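Local coordinates for protein terminase large subunit (Thermus phage G20c, PDB 5M1P) that powers translocation of viral DNA into empty capsids with ATP and, through its nuclease domain, cuts the genome to start and end packaging, at residues Y87-V99 with Q110-S122. Numbering follows the deposited sequence.
Sequences YGHAYVVADTWGV and QGINYTPLPVKSS
Val-92 bonds to the residues flanking its partner Tyr-114, its N to Asn-113 O and its O to Thr-115 N (2.8 Å), in a parallel pairing of strands 91-94 and 114-116, whose short axes lie 19° apart. Ala-94 N to Thr-115 O and Leu-117 N to Ala-94 O continue the ladder. Before the first of these bonds, Asn-113 lends its side chain: ND2 donates to His-89 O at 2.9 Å, the acceptor lying in the amide plane, while the same amide packs on Tyr-91 CB.

Past the bond from Leu-117 N, a side chain takes over the acceptor's part on the 87-99 side. Asp-95, whose chi1 of 174° turns the carboxylate away from its own N, sets OD1 between two amides, Val-119 N at 2.9 Å and Trp-97 N at 3.0 Å, which approach from opposite faces of the carboxylate plane; the second closes an Asx turn. A water donates to both Asp-95 OD2 and Val-119 O, and Val-119 CG2 packs against Asp-95 CG, which together probably limit the carboxylate's rotation. Trp-97 in turn receives Lys-120 CB over one face in a CH-pi contact, 3.3 Å from the centroid of its six-membered ring and 12° off the normal.

Val-93 CG1 meets Leu-117 CD1 at 3.7 Å, and Leu-117 continues onto helix 122-137. On the other face, Val-92 touches Ile-112, and both reach helix 73-86. Strand 91-94 also bonds to strand 37-42, which brings the Asp-95 side chain about 5 Å from that of Asp-42; the bound calcium is about 7 Å from it. Helix 101-109 completes a beta-alpha-beta unit at the edge of the RNase H-like sheet, presenting Asp-95 as a probable ligand of the second catalytic magnesium of the two-metal nuclease site.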
# COMPACT_ATOMS: atom_id res chain seq x y z
N TYR A 87 -3.27 -7.12 14.19
CA TYR A 87 -2.08 -7.86 13.75
C TYR A 87 -0.86 -7.69 14.67
O TYR A 87 0.30 -7.60 14.22
CB TYR A 87 -1.79 -7.55 12.28
CG TYR A 87 -2.84 -8.18 11.38
CD1 TYR A 87 -4.02 -7.51 11.05
CD2 TYR A 87 -2.66 -9.47 10.90
CE1 TYR A 87 -4.98 -8.11 10.24
CE2 TYR A 87 -3.61 -10.06 10.10
CZ TYR A 87 -4.78 -9.39 9.77
OH TYR A 87 -5.73 -9.99 8.99
N GLY A 88 -1.12 -7.70 15.98
CA GLY A 88 -0.06 -7.81 16.98
C GLY A 88 0.77 -6.56 17.14
O GLY A 88 1.99 -6.63 17.27
N HIS A 89 0.10 -5.41 17.10
CA HIS A 89 0.74 -4.09 17.07
C HIS A 89 1.70 -3.98 15.90
O HIS A 89 2.85 -3.58 16.04
CB HIS A 89 1.43 -3.78 18.41
CG HIS A 89 0.48 -3.62 19.54
ND1 HIS A 89 0.30 -4.58 20.51
CD2 HIS A 89 -0.39 -2.62 19.84
CE1 HIS A 89 -0.62 -4.18 21.36
NE2 HIS A 89 -1.05 -2.99 20.98
N ALA A 90 1.19 -4.36 14.73
CA ALA A 90 1.94 -4.26 13.49
C ALA A 90 2.34 -2.81 13.27
O ALA A 90 1.53 -1.91 13.47
CB ALA A 90 1.10 -4.73 12.33
N TYR A 91 3.59 -2.59 12.86
CA TYR A 91 4.03 -1.21 12.62
C TYR A 91 3.60 -0.72 11.26
O TYR A 91 3.56 -1.48 10.28
CB TYR A 91 5.52 -1.04 12.82
CG TYR A 91 6.43 -1.63 11.77
CD1 TYR A 91 6.85 -2.94 11.86
CD2 TYR A 91 6.90 -0.86 10.71
CE1 TYR A 91 7.72 -3.48 10.94
CE2 TYR A 91 7.78 -1.38 9.78
CZ TYR A 91 8.17 -2.71 9.88
OH TYR A 91 9.04 -3.26 8.98
N VAL A 92 3.26 0.56 11.21
CA VAL A 92 2.79 1.18 10.00
C VAL A 92 3.97 1.84 9.26
O VAL A 92 4.76 2.54 9.86
CB VAL A 92 1.72 2.23 10.33
CG1 VAL A 92 1.22 2.88 9.05
CG2 VAL A 92 0.55 1.61 11.10
N VAL A 93 4.05 1.60 7.96
CA VAL A 93 4.95 2.35 7.08
C VAL A 93 4.08 3.40 6.42
O VAL A 93 3.29 3.10 5.52
CB VAL A 93 5.61 1.44 6.02
CG1 VAL A 93 6.63 2.22 5.20
CG2 VAL A 93 6.24 0.22 6.67
N ALA A 94 4.21 4.63 6.89
CA ALA A 94 3.24 5.68 6.59
C ALA A 94 3.82 6.68 5.61
O ALA A 94 4.86 7.27 5.88
CB ALA A 94 2.86 6.40 7.86
N ASP A 95 3.15 6.88 4.48
CA ASP A 95 3.52 7.97 3.59
C ASP A 95 2.96 9.25 4.18
O ASP A 95 1.80 9.60 3.96
CB ASP A 95 3.03 7.78 2.16
CG ASP A 95 3.30 8.99 1.28
OD1 ASP A 95 4.09 9.89 1.67
OD2 ASP A 95 2.71 9.06 0.20
N THR A 96 3.83 9.94 4.90
CA THR A 96 3.49 11.15 5.62
C THR A 96 3.67 12.43 4.79
O THR A 96 3.50 13.52 5.33
CB THR A 96 4.40 11.26 6.86
OG1 THR A 96 5.75 11.00 6.48
CG2 THR A 96 3.99 10.24 7.91
N TRP A 97 3.99 12.31 3.51
CA TRP A 97 4.30 13.50 2.70
C TRP A 97 3.02 14.21 2.32
O TRP A 97 2.18 13.65 1.63
CB TRP A 97 5.06 13.11 1.45
CG TRP A 97 5.57 14.26 0.66
CD1 TRP A 97 5.09 14.71 -0.55
CD2 TRP A 97 6.66 15.12 1.00
NE1 TRP A 97 5.83 15.79 -0.97
CE2 TRP A 97 6.80 16.05 -0.05
CE3 TRP A 97 7.55 15.19 2.08
CZ2 TRP A 97 7.79 17.04 -0.05
CZ3 TRP A 97 8.53 16.17 2.07
CH2 TRP A 97 8.65 17.08 1.01
N GLY A 98 2.89 15.45 2.79
CA GLY A 98 1.75 16.29 2.48
C GLY A 98 0.42 15.84 3.06
O GLY A 98 -0.63 16.30 2.60
N VAL A 99 0.44 14.96 4.07
CA VAL A 99 -0.80 14.47 4.70
C VAL A 99 -1.51 15.52 5.55
O VAL A 99 -2.70 15.39 5.81
CB VAL A 99 -0.61 13.18 5.53
CG1 VAL A 99 -0.10 12.05 4.65
CG2 VAL A 99 0.31 13.38 6.74
N GLN A 110 -2.26 9.34 19.12
CA GLN A 110 -2.93 8.05 19.29
C GLN A 110 -1.97 6.89 19.56
O GLN A 110 -2.41 5.75 19.70
CB GLN A 110 -3.82 7.77 18.08
CG GLN A 110 -4.96 8.77 17.93
CD GLN A 110 -5.95 8.66 19.08
OE1 GLN A 110 -6.51 7.59 19.30
NE2 GLN A 110 -6.16 9.75 19.82
N GLY A 111 -0.68 7.17 19.64
CA GLY A 111 0.32 6.15 19.96
C GLY A 111 0.45 5.07 18.89
O GLY A 111 0.74 3.92 19.21
N ILE A 112 0.26 5.45 17.63
CA ILE A 112 0.35 4.49 16.53
C ILE A 112 1.80 4.04 16.43
O ILE A 112 2.72 4.85 16.54
CB ILE A 112 -0.12 5.07 15.18
CG1 ILE A 112 -1.53 5.68 15.27
CG2 ILE A 112 -0.04 4.00 14.09
CD1 ILE A 112 -2.62 4.72 15.70
N ASN A 113 2.00 2.74 16.25
CA ASN A 113 3.31 2.19 15.98
C ASN A 113 3.60 2.45 14.50
O ASN A 113 3.01 1.81 13.66
CB ASN A 113 3.28 0.69 16.29
CG ASN A 113 4.62 0.02 16.19
OD1 ASN A 113 5.67 0.67 16.15
ND2 ASN A 113 4.61 -1.31 16.15
N TYR A 114 4.43 3.45 14.19
CA TYR A 114 4.70 3.79 12.78
C TYR A 114 6.11 4.29 12.53
O TYR A 114 6.77 4.79 13.46
CB TYR A 114 3.69 4.83 12.24
CG TYR A 114 3.99 6.25 12.64
CD1 TYR A 114 3.61 6.74 13.88
CD2 TYR A 114 4.66 7.12 11.77
CE1 TYR A 114 3.89 8.03 14.27
CE2 TYR A 114 4.94 8.43 12.15
CZ TYR A 114 4.54 8.87 13.39
OH TYR A 114 4.82 10.15 13.77
N THR A 115 6.54 4.13 11.28
CA THR A 115 7.78 4.67 10.73
C THR A 115 7.39 5.51 9.52
O THR A 115 6.67 5.03 8.64
CB THR A 115 8.74 3.55 10.31
OG1 THR A 115 9.11 2.80 11.47
CG2 THR A 115 10.01 4.11 9.70
N PRO A 116 7.83 6.78 9.47
CA PRO A 116 7.52 7.61 8.30
C PRO A 116 8.36 7.21 7.09
O PRO A 116 9.57 6.96 7.20
CB PRO A 116 7.88 9.03 8.76
CG PRO A 116 8.92 8.84 9.81
CD PRO A 116 8.65 7.51 10.46
N LEU A 117 7.70 7.13 5.94
CA LEU A 117 8.35 6.94 4.65
C LEU A 117 7.69 7.92 3.68
O LEU A 117 6.83 7.52 2.89
CB LEU A 117 8.24 5.48 4.18
CG LEU A 117 9.37 5.03 3.24
CD1 LEU A 117 9.32 3.53 3.05
CD2 LEU A 117 9.32 5.75 1.90
N PRO A 118 8.06 9.21 3.75
CA PRO A 118 7.41 10.20 2.89
C PRO A 118 7.76 10.00 1.42
O PRO A 118 8.94 9.96 1.07
CB PRO A 118 7.95 11.54 3.40
CG PRO A 118 9.22 11.21 4.08
CD PRO A 118 9.07 9.83 4.63
N VAL A 119 6.74 9.89 0.59
CA VAL A 119 6.95 9.67 -0.85
C VAL A 119 7.07 11.05 -1.47
O VAL A 119 6.15 11.58 -2.10
CB VAL A 119 5.85 8.79 -1.47
CG1 VAL A 119 6.16 8.53 -2.94
CG2 VAL A 119 5.76 7.44 -0.74
N LYS A 120 8.26 11.62 -1.28
CA LYS A 120 8.47 13.06 -1.43
C LYS A 120 9.09 13.47 -2.75
O LYS A 120 9.32 14.66 -2.99
CB LYS A 120 9.31 13.59 -0.27
CG LYS A 120 10.73 13.04 -0.18
CD LYS A 120 11.39 13.44 1.14
CE LYS A 120 11.85 14.89 1.11
NZ LYS A 120 13.17 15.01 0.44
N SER A 121 9.37 12.49 -3.60
CA SER A 121 9.92 12.75 -4.93
C SER A 121 9.70 11.56 -5.83
O SER A 121 9.41 10.45 -5.37
CB SER A 121 11.42 13.01 -4.84
OG SER A 121 12.12 11.84 -4.48
N SER A 122 9.90 11.79 -7.12
CA SER A 122 9.87 10.71 -8.09
C SER A 122 10.97 9.69 -7.80
O SER A 122 10.76 8.50 -8.01
CB SER A 122 10.01 11.28 -9.51
OG SER A 122 11.24 11.95 -9.67
O HOH W 1 3.25 11.46 -1.21